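Local coordinates for protein glucokinase (Thermus thermophilus, PDB 3VOV) that probably phosphorylates glucose and related hexoses at the expense of ATP, as a zinc-containing sugar kinase of the ROK family, at residues 113-118 with 276-281; 119-124 with 240-245. One frame throughout, in Å; residues are numbered along the deposited sequence.

Contact 1. Residues 113-118 with 276-281; sequences LAEHHL and RRARLG
Glu115 reaches from its helix to the loop after strand 275-277 and grips two successive backbone amides with the two oxygens of one carboxylate. Arg279 N donates to Glu115 OE1 at 2.9 Å in a nearly straight bond (171° at the hydrogen), while Leu280 N donates to Glu115 OE2 at 2.8 Å with a somewhat larger bend. Both oxygens are met on their syn sides, each amide lying 20° or a little more out of the carboxylate plane, a fork that fixes the rotation of the group. The side chain gets there by folding: CG stands anti to the carbonyl carbon and the chain bends again at chi2 (-76°), which turns the carboxylate toward the loop. Glu115 OE1 thus accepts two backbone N-H groups, from Arg279 and Ala120, and the amides around the carboxylate would probably favour its ionised form. The guanidinium of Arg279 leads away, so the grip is through backbone N-H groups and not a salt bridge across the contact.

Apolar atoms flank the carboxylate. Ala278 CB packs 3.3 Å from Glu115 OE2, and Leu280 lays its side chain alongside. Its CD1 branch touches Ala114 CB at 3.7 Å and lies 4.1 Å from Leu118 CB; the other branch, CD2, is 3.8 Å from Leu118 O.

This joins the last turns of helix 107-118 to the loop leaving strand 275-277, an outermost strand, within this chain, of the mixed sheet that also holds 127-132 and 240-244, in one lobe of the actin-like ATPase fold. Helix 284-299 packs on the same helix through Leu287 on Ala114 and Leu291 on Leu113, while Val242 of the adjacent strand 240-244 and Tyr129 of strand 127-132 beyond it touch both Glu115 and Ala278.

Contact 2. Residues 119-124 with 240-245; sequences GAAQGE and VVVLGG
With CG2 anti to the carbonyl carbon and CG1 anti to the backbone N (chi1 158°), Val240 meets Glu124 with one methyl and Ala121 with the other. In Glu124 a chi1 of -59°, CG anti to the carbonyl carbon, puts CG 3.7 Å from Val240 CG2, and the bend at chi2 brings the carboxylate carbon CD equally close to that methyl; the two side chains cross at about a right angle. On the other branch Val240 CG1 is 4.1 Å from Ala121 CB.

Two residues on, on the same face of the strand, Val242 CG1 is 3.8 Å from Ala120 CB, while its CG2 lies between the two alanines, 3.8 Å from Ala121 CB. Strand 240-244 belongs to the mixed sheet of one lobe of the actin-like ATPase fold, and two overlapping beta turns, type I over 119-122 and type II over 121-124, present the alanines to it. Gly123, with phi at 111°, suits the second turn, since a side chain there would jam against the preceding carbonyl.

An alanine in place of Glu124 removes CG and CD, and would probably open a gap beside the CG2 methyl of Val240. Backbone hydrogen bonds of Val240 and Val242 with Leu128 tie the strand to its neighbour 127-132.

Overall arrangement
The centres of contacts 1 and 2 lie about 5 Å apart, on the same side of the chain's centre. Along the sequence the order is 113-118, 119-124, 240-245, 276-281, so contact 2 falls within the chain span that contact 1 closes. The helix end meets the loop that follows strand 275-277, and the turns meet strand 240-244, its parallel neighbour in one mixed sheet. Direct bonds tie the pair together: Arg276 NH2 to Ala120 O and Ala278 N to Leu243 O, both probable hydrogen bonds of 2.8 Å. The zinc-binding residues, His159 and three cysteines, come between 124 and 240 in sequence, yet both contacts lie away from that site.

Contact 1. Residues 113-118 with 276-281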
ATOM      1  N   LEU B 113      18.132  25.255   8.920  1.00 16.98           N
ATOM      2  CA  LEU B 113      18.518  26.275   9.926  1.00 17.60           C
ATOM      3  C   LEU B 113      18.373  27.699   9.375  1.00 17.37           C
ATOM      4  O   LEU B 113      17.869  28.593  10.040  1.00 18.24           O
ATOM      5  CB  LEU B 113      19.964  26.012  10.424  1.00 16.21           C
ATOM      6  CG  LEU B 113      20.584  26.748  11.620  1.00 16.54           C
ATOM      7  CD1 LEU B 113      19.745  26.501  12.894  1.00 12.61           C
ATOM      8  CD2 LEU B 113      22.081  26.352  11.840  1.00 13.00           C
ATOM      9  N   ALA B 114      18.799  27.891   8.130  1.00 17.85           N
ATOM     10  CA  ALA B 114      18.761  29.150   7.495  1.00 17.36           C
ATOM     11  C   ALA B 114      17.312  29.588   7.271  1.00 18.23           C
ATOM     12  O   ALA B 114      16.944  30.699   7.623  1.00 17.92           O
ATOM     13  CB  ALA B 114      19.574  29.124   6.159  1.00 17.41           C
ATOM     14  N   GLU B 115      16.480  28.724   6.718  1.00 17.77           N
ATOM     15  CA  GLU B 115      15.056  29.088   6.544  1.00 17.65           C
ATOM     16  C   GLU B 115      14.384  29.374   7.874  1.00 18.27           C
ATOM     17  O   GLU B 115      13.476  30.233   7.972  1.00 19.08           O
ATOM     18  CB  GLU B 115      14.287  27.998   5.781  1.00 16.22           C
ATOM     19  CG  GLU B 115      14.738  27.861   4.343  1.00 17.45           C
ATOM     20  CD  GLU B 115      14.245  28.950   3.425  1.00 20.34           C
ATOM     21  OE1 GLU B 115      13.286  29.694   3.785  1.00 19.53           O
ATOM     22  OE2 GLU B 115      14.814  29.017   2.293  1.00 23.21           O
ATOM     23  N   HIS B 116      14.816  28.679   8.904  1.00 17.50           N
ATOM     24  CA  HIS B 116      14.281  28.933  10.241  1.00 18.07           C
ATOM     25  C   HIS B 116      14.580  30.319  10.815  1.00 19.82           C
ATOM     26  O   HIS B 116      13.682  30.980  11.308  1.00 20.54           O
ATOM     27  CB  HIS B 116      14.810  27.893  11.211  1.00 17.30           C
ATOM     28  CG  HIS B 116      14.242  28.014  12.581  1.00 17.50           C
ATOM     29  ND1 HIS B 116      13.092  27.357  12.966  1.00 20.74           N
ATOM     30  CD2 HIS B 116      14.682  28.691  13.676  1.00 18.59           C
ATOM     31  CE1 HIS B 116      12.834  27.645  14.241  1.00 20.20           C
ATOM     32  NE2 HIS B 116      13.793  28.436  14.698  1.00 19.96           N
ATOM     33  N   HIS B 117      15.857  30.698  10.799  1.00 19.14           N
ATOM     34  CA  HIS B 117      16.329  31.960  11.320  1.00 20.75           C
ATOM     35  C   HIS B 117      16.174  33.149  10.406  1.00 20.06           C
ATOM     36  O   HIS B 117      15.931  34.236  10.883  1.00 22.36           O
ATOM     37  CB  HIS B 117      17.789  31.828  11.767  1.00 19.97           C
ATOM     38  CG  HIS B 117      17.948  30.967  12.978  1.00 21.64           C
ATOM     39  ND1 HIS B 117      17.632  31.402  14.245  1.00 23.86           N
ATOM     40  CD2 HIS B 117      18.317  29.672  13.104  1.00 19.22           C
ATOM     41  CE1 HIS B 117      17.825  30.418  15.108  1.00 23.17           C
ATOM     42  NE2 HIS B 117      18.243  29.352  14.437  1.00 21.56           N
ATOM     43  N   LEU B 118      16.311  32.961   9.111  1.00 19.95           N
ATOM     44  CA  LEU B 118      16.370  34.065   8.128  1.00 21.67           C
ATOM     45  C   LEU B 118      15.298  34.007   7.020  1.00 21.08           C
ATOM     46  O   LEU B 118      15.186  34.916   6.227  1.00 21.11           O
ATOM     47  CB  LEU B 118      17.753  34.001   7.429  1.00 20.66           C
ATOM     48  CG  LEU B 118      19.031  34.605   8.078  1.00 26.32           C
ATOM     49  CD1 LEU B 118      18.997  34.906   9.566  1.00 26.63           C
ATOM     50  CD2 LEU B 118      20.372  33.886   7.700  1.00 21.81           C
ATOM     51  N   ARG B 276       4.937  26.459   3.888  1.00 19.96           N
ATOM     52  CA  ARG B 276       5.452  27.659   3.192  1.00 20.96           C
ATOM     53  C   ARG B 276       6.578  27.308   2.237  1.00 20.68           C
ATOM     54  O   ARG B 276       7.382  26.416   2.530  1.00 20.29           O
ATOM     55  CB  ARG B 276       5.993  28.719   4.200  1.00 20.63           C
ATOM     56  CG  ARG B 276       4.918  29.295   5.089  1.00 22.78           C
ATOM     57  CD  ARG B 276       5.446  30.463   5.951  1.00 24.47           C
ATOM     58  NE  ARG B 276       4.484  30.844   6.997  1.00 20.86           N
ATOM     59  CZ  ARG B 276       4.811  31.376   8.169  1.00 25.76           C
ATOM     60  NH1 ARG B 276       3.844  31.739   9.017  1.00 20.83           N
ATOM     61  NH2 ARG B 276       6.089  31.543   8.511  1.00 20.68           N
ATOM     62  N   ARG B 277       6.647  28.010   1.113  1.00 20.74           N
ATOM     63  CA  ARG B 277       7.751  27.845   0.160  1.00 22.14           C
ATOM     64  C   ARG B 277       9.039  28.371   0.785  1.00 21.60           C
ATOM     65  O   ARG B 277       9.038  29.488   1.331  1.00 21.06           O
ATOM     66  CB  ARG B 277       7.508  28.738  -1.050  1.00 22.96           C
ATOM     67  CG  ARG B 277       6.614  28.156  -2.061  1.00 30.53           C
ATOM     68  CD  ARG B 277       6.537  29.005  -3.337  1.00 34.30           C
ATOM     69  NE  ARG B 277       5.701  28.294  -4.307  1.00 38.88           N
ATOM     70  CZ  ARG B 277       6.162  27.770  -5.441  1.00 38.89           C
ATOM     71  NH1 ARG B 277       7.449  27.922  -5.779  1.00 36.40           N
ATOM     72  NH2 ARG B 277       5.327  27.119  -6.246  1.00 39.18           N
ATOM     73  N   ALA B 278      10.130  27.625   0.667  1.00 21.34           N
ATOM     74  CA  ALA B 278      11.455  28.143   1.096  1.00 22.52           C
ATOM     75  C   ALA B 278      11.739  29.479   0.407  1.00 23.57           C
ATOM     76  O   ALA B 278      11.463  29.605  -0.780  1.00 23.65           O
ATOM     77  CB  ALA B 278      12.567  27.137   0.795  1.00 22.48           C
ATOM     78  N   ARG B 279      12.304  30.434   1.155  1.00 24.33           N
ATOM     79  CA  ARG B 279      12.555  31.781   0.634  1.00 25.30           C
ATOM     80  C   ARG B 279      13.973  32.066   0.189  1.00 25.60           C
ATOM     81  O   ARG B 279      14.185  33.038  -0.564  1.00 24.12           O
ATOM     82  CB  ARG B 279      12.135  32.843   1.633  1.00 25.47           C
ATOM     83  CG  ARG B 279      10.621  33.084   1.610  1.00 30.37           C
ATOM     84  CD  ARG B 279      10.161  33.900   2.797  1.00 37.91           C
ATOM     85  NE  ARG B 279       8.775  33.560   3.113  1.00 43.18           N
ATOM     86  CZ  ARG B 279       8.090  34.005   4.165  1.00 46.53           C
ATOM     87  NH1 ARG B 279       8.649  34.847   5.053  1.00 47.09           N
ATOM     88  NH2 ARG B 279       6.829  33.597   4.325  1.00 46.12           N
ATOM     89  N   LEU B 280      14.945  31.264   0.651  1.00 24.17           N
ATOM     90  CA  LEU B 280      16.344  31.720   0.528  1.00 24.69           C
ATOM     91  C   LEU B 280      17.050  31.222  -0.704  1.00 25.75           C
ATOM     92  O   LEU B 280      18.185  31.600  -0.941  1.00 25.34           O
ATOM     93  CB  LEU B 280      17.165  31.367   1.768  1.00 23.24           C
ATOM     94  CG  LEU B 280      16.636  31.968   3.058  1.00 23.00           C
ATOM     95  CD1 LEU B 280      17.365  31.405   4.255  1.00 21.64           C
ATOM     96  CD2 LEU B 280      16.756  33.495   3.043  1.00 22.74           C
ATOM     97  N   GLY B 281      16.415  30.333  -1.457  1.00 26.44           N
ATOM     98  CA  GLY B 281      17.007  29.871  -2.702  1.00 28.81           C
ATOM     99  C   GLY B 281      18.413  29.287  -2.555  1.00 29.80           C
ATOM    100  O   GLY B 281      18.708  28.516  -1.624  1.00 30.09           O
TER

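Contact 2. Residues 119-124 with 240-245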
ATOM      1  N   GLY B 119      14.548  32.909   6.919  1.00 20.74           N
ATOM      2  CA  GLY B 119      13.715  32.673   5.744  1.00 19.80           C
ATOM      3  C   GLY B 119      12.268  32.390   6.106  1.00 20.54           C
ATOM      4  O   GLY B 119      11.708  33.017   7.014  1.00 20.80           O
ATOM      5  N   ALA B 120      11.671  31.424   5.419  1.00 19.87           N
ATOM      6  CA  ALA B 120      10.207  31.184   5.511  1.00 20.28           C
ATOM      7  C   ALA B 120       9.680  30.939   6.927  1.00 20.73           C
ATOM      8  O   ALA B 120       8.475  31.127   7.185  1.00 21.26           O
ATOM      9  CB  ALA B 120       9.801  30.015   4.589  1.00 20.07           C
ATOM     10  N   ALA B 121      10.535  30.479   7.840  1.00 19.82           N
ATOM     11  CA  ALA B 121      10.077  30.163   9.189  1.00 19.44           C
ATOM     12  C   ALA B 121      10.594  31.153  10.246  1.00 20.31           C
ATOM     13  O   ALA B 121      10.513  30.892  11.450  1.00 19.00           O
ATOM     14  CB  ALA B 121      10.421  28.706   9.576  1.00 18.65           C
ATOM     15  N   GLN B 122      11.137  32.283   9.798  1.00 22.03           N
ATOM     16  CA  GLN B 122      11.615  33.294  10.739  1.00 23.90           C
ATOM     17  C   GLN B 122      10.447  33.685  11.658  1.00 25.03           C
ATOM     18  O   GLN B 122       9.319  33.942  11.192  1.00 26.52           O
ATOM     19  CB  GLN B 122      12.187  34.504   9.995  1.00 23.75           C
ATOM     20  CG  GLN B 122      12.905  35.455  10.922  1.00 27.31           C
ATOM     21  CD  GLN B 122      13.603  36.618  10.198  1.00 32.63           C
ATOM     22  OE1 GLN B 122      13.408  36.861   9.002  1.00 35.73           O
ATOM     23  NE2 GLN B 122      14.456  37.321  10.941  1.00 36.58           N
ATOM     24  N   GLY B 123      10.715  33.658  12.958  1.00 25.87           N
ATOM     25  CA  GLY B 123       9.726  33.971  14.003  1.00 26.54           C
ATOM     26  C   GLY B 123       9.345  32.732  14.799  1.00 26.44           C
ATOM     27  O   GLY B 123       8.960  32.844  15.953  1.00 26.28           O
ATOM     28  N   GLU B 124       9.469  31.548  14.185  1.00 25.79           N
ATOM     29  CA  GLU B 124       9.129  30.289  14.863  1.00 25.46           C
ATOM     30  C   GLU B 124      10.191  29.868  15.863  1.00 25.76           C
ATOM     31  O   GLU B 124      11.352  30.257  15.725  1.00 24.70           O
ATOM     32  CB  GLU B 124       8.911  29.172  13.833  1.00 25.15           C
ATOM     33  CG  GLU B 124       7.812  29.466  12.853  1.00 24.48           C
ATOM     34  CD  GLU B 124       6.487  29.789  13.531  1.00 26.17           C
ATOM     35  OE1 GLU B 124       5.848  30.774  13.100  1.00 25.55           O
ATOM     36  OE2 GLU B 124       6.073  29.057  14.450  1.00 24.24           O
ATOM     37  N   VAL B 240       6.038  25.666  11.804  1.00 21.02           N
ATOM     38  CA  VAL B 240       5.815  25.855  10.370  1.00 20.82           C
ATOM     39  C   VAL B 240       6.531  24.709   9.660  1.00 20.65           C
ATOM     40  O   VAL B 240       7.567  24.204  10.136  1.00 19.76           O
ATOM     41  CB  VAL B 240       6.389  27.263   9.917  1.00 22.08           C
ATOM     42  CG1 VAL B 240       6.682  27.354   8.451  1.00 23.02           C
ATOM     43  CG2 VAL B 240       5.395  28.400  10.311  1.00 20.96           C
ATOM     44  N   VAL B 241       5.985  24.331   8.511  1.00 19.37           N
ATOM     45  CA  VAL B 241       6.648  23.419   7.589  1.00 18.71           C
ATOM     46  C   VAL B 241       7.157  24.215   6.387  1.00 18.70           C
ATOM     47  O   VAL B 241       6.394  24.991   5.760  1.00 19.28           O
ATOM     48  CB  VAL B 241       5.685  22.308   7.147  1.00 19.36           C
ATOM     49  CG1 VAL B 241       6.345  21.409   6.095  1.00 19.88           C
ATOM     50  CG2 VAL B 241       5.237  21.511   8.378  1.00 15.52           C
ATOM     51  N   VAL B 242       8.426  24.031   6.038  1.00 18.56           N
ATOM     52  CA  VAL B 242       9.004  24.760   4.894  1.00 18.23           C
ATOM     53  C   VAL B 242       9.382  23.764   3.802  1.00 18.85           C
ATOM     54  O   VAL B 242      10.024  22.746   4.096  1.00 18.88           O
ATOM     55  CB  VAL B 242      10.280  25.564   5.316  1.00 18.51           C
ATOM     56  CG1 VAL B 242      10.877  26.382   4.110  1.00 18.84           C
ATOM     57  CG2 VAL B 242       9.979  26.502   6.476  1.00 15.50           C
ATOM     58  N   LEU B 243       8.972  24.045   2.563  1.00 18.75           N
ATOM     59  CA  LEU B 243       9.306  23.177   1.436  1.00 19.07           C
ATOM     60  C   LEU B 243      10.149  23.926   0.415  1.00 19.28           C
ATOM     61  O   LEU B 243       9.748  24.979  -0.105  1.00 19.02           O
ATOM     62  CB  LEU B 243       8.029  22.626   0.758  1.00 17.60           C
ATOM     63  CG  LEU B 243       8.179  21.703  -0.461  1.00 18.19           C
ATOM     64  CD1 LEU B 243       8.890  20.413  -0.078  1.00 16.65           C
ATOM     65  CD2 LEU B 243       6.798  21.370  -1.069  1.00 18.11           C
ATOM     66  N   GLY B 244      11.321  23.371   0.125  1.00 20.15           N
ATOM     67  CA  GLY B 244      12.202  23.946  -0.883  1.00 20.70           C
ATOM     68  C   GLY B 244      12.733  22.902  -1.841  1.00 21.16           C
ATOM     69  O   GLY B 244      12.146  21.821  -2.020  1.00 19.70           O
ATOM     70  N   GLY B 245      13.857  23.253  -2.445  1.00 20.94           N
ATOM     71  CA  GLY B 245      14.507  22.463  -3.467  1.00 22.60           C
ATOM     72  C   GLY B 245      14.023  22.777  -4.863  1.00 23.13           C
ATOM     73  O   GLY B 245      12.855  23.050  -5.060  1.00 23.08           O
TER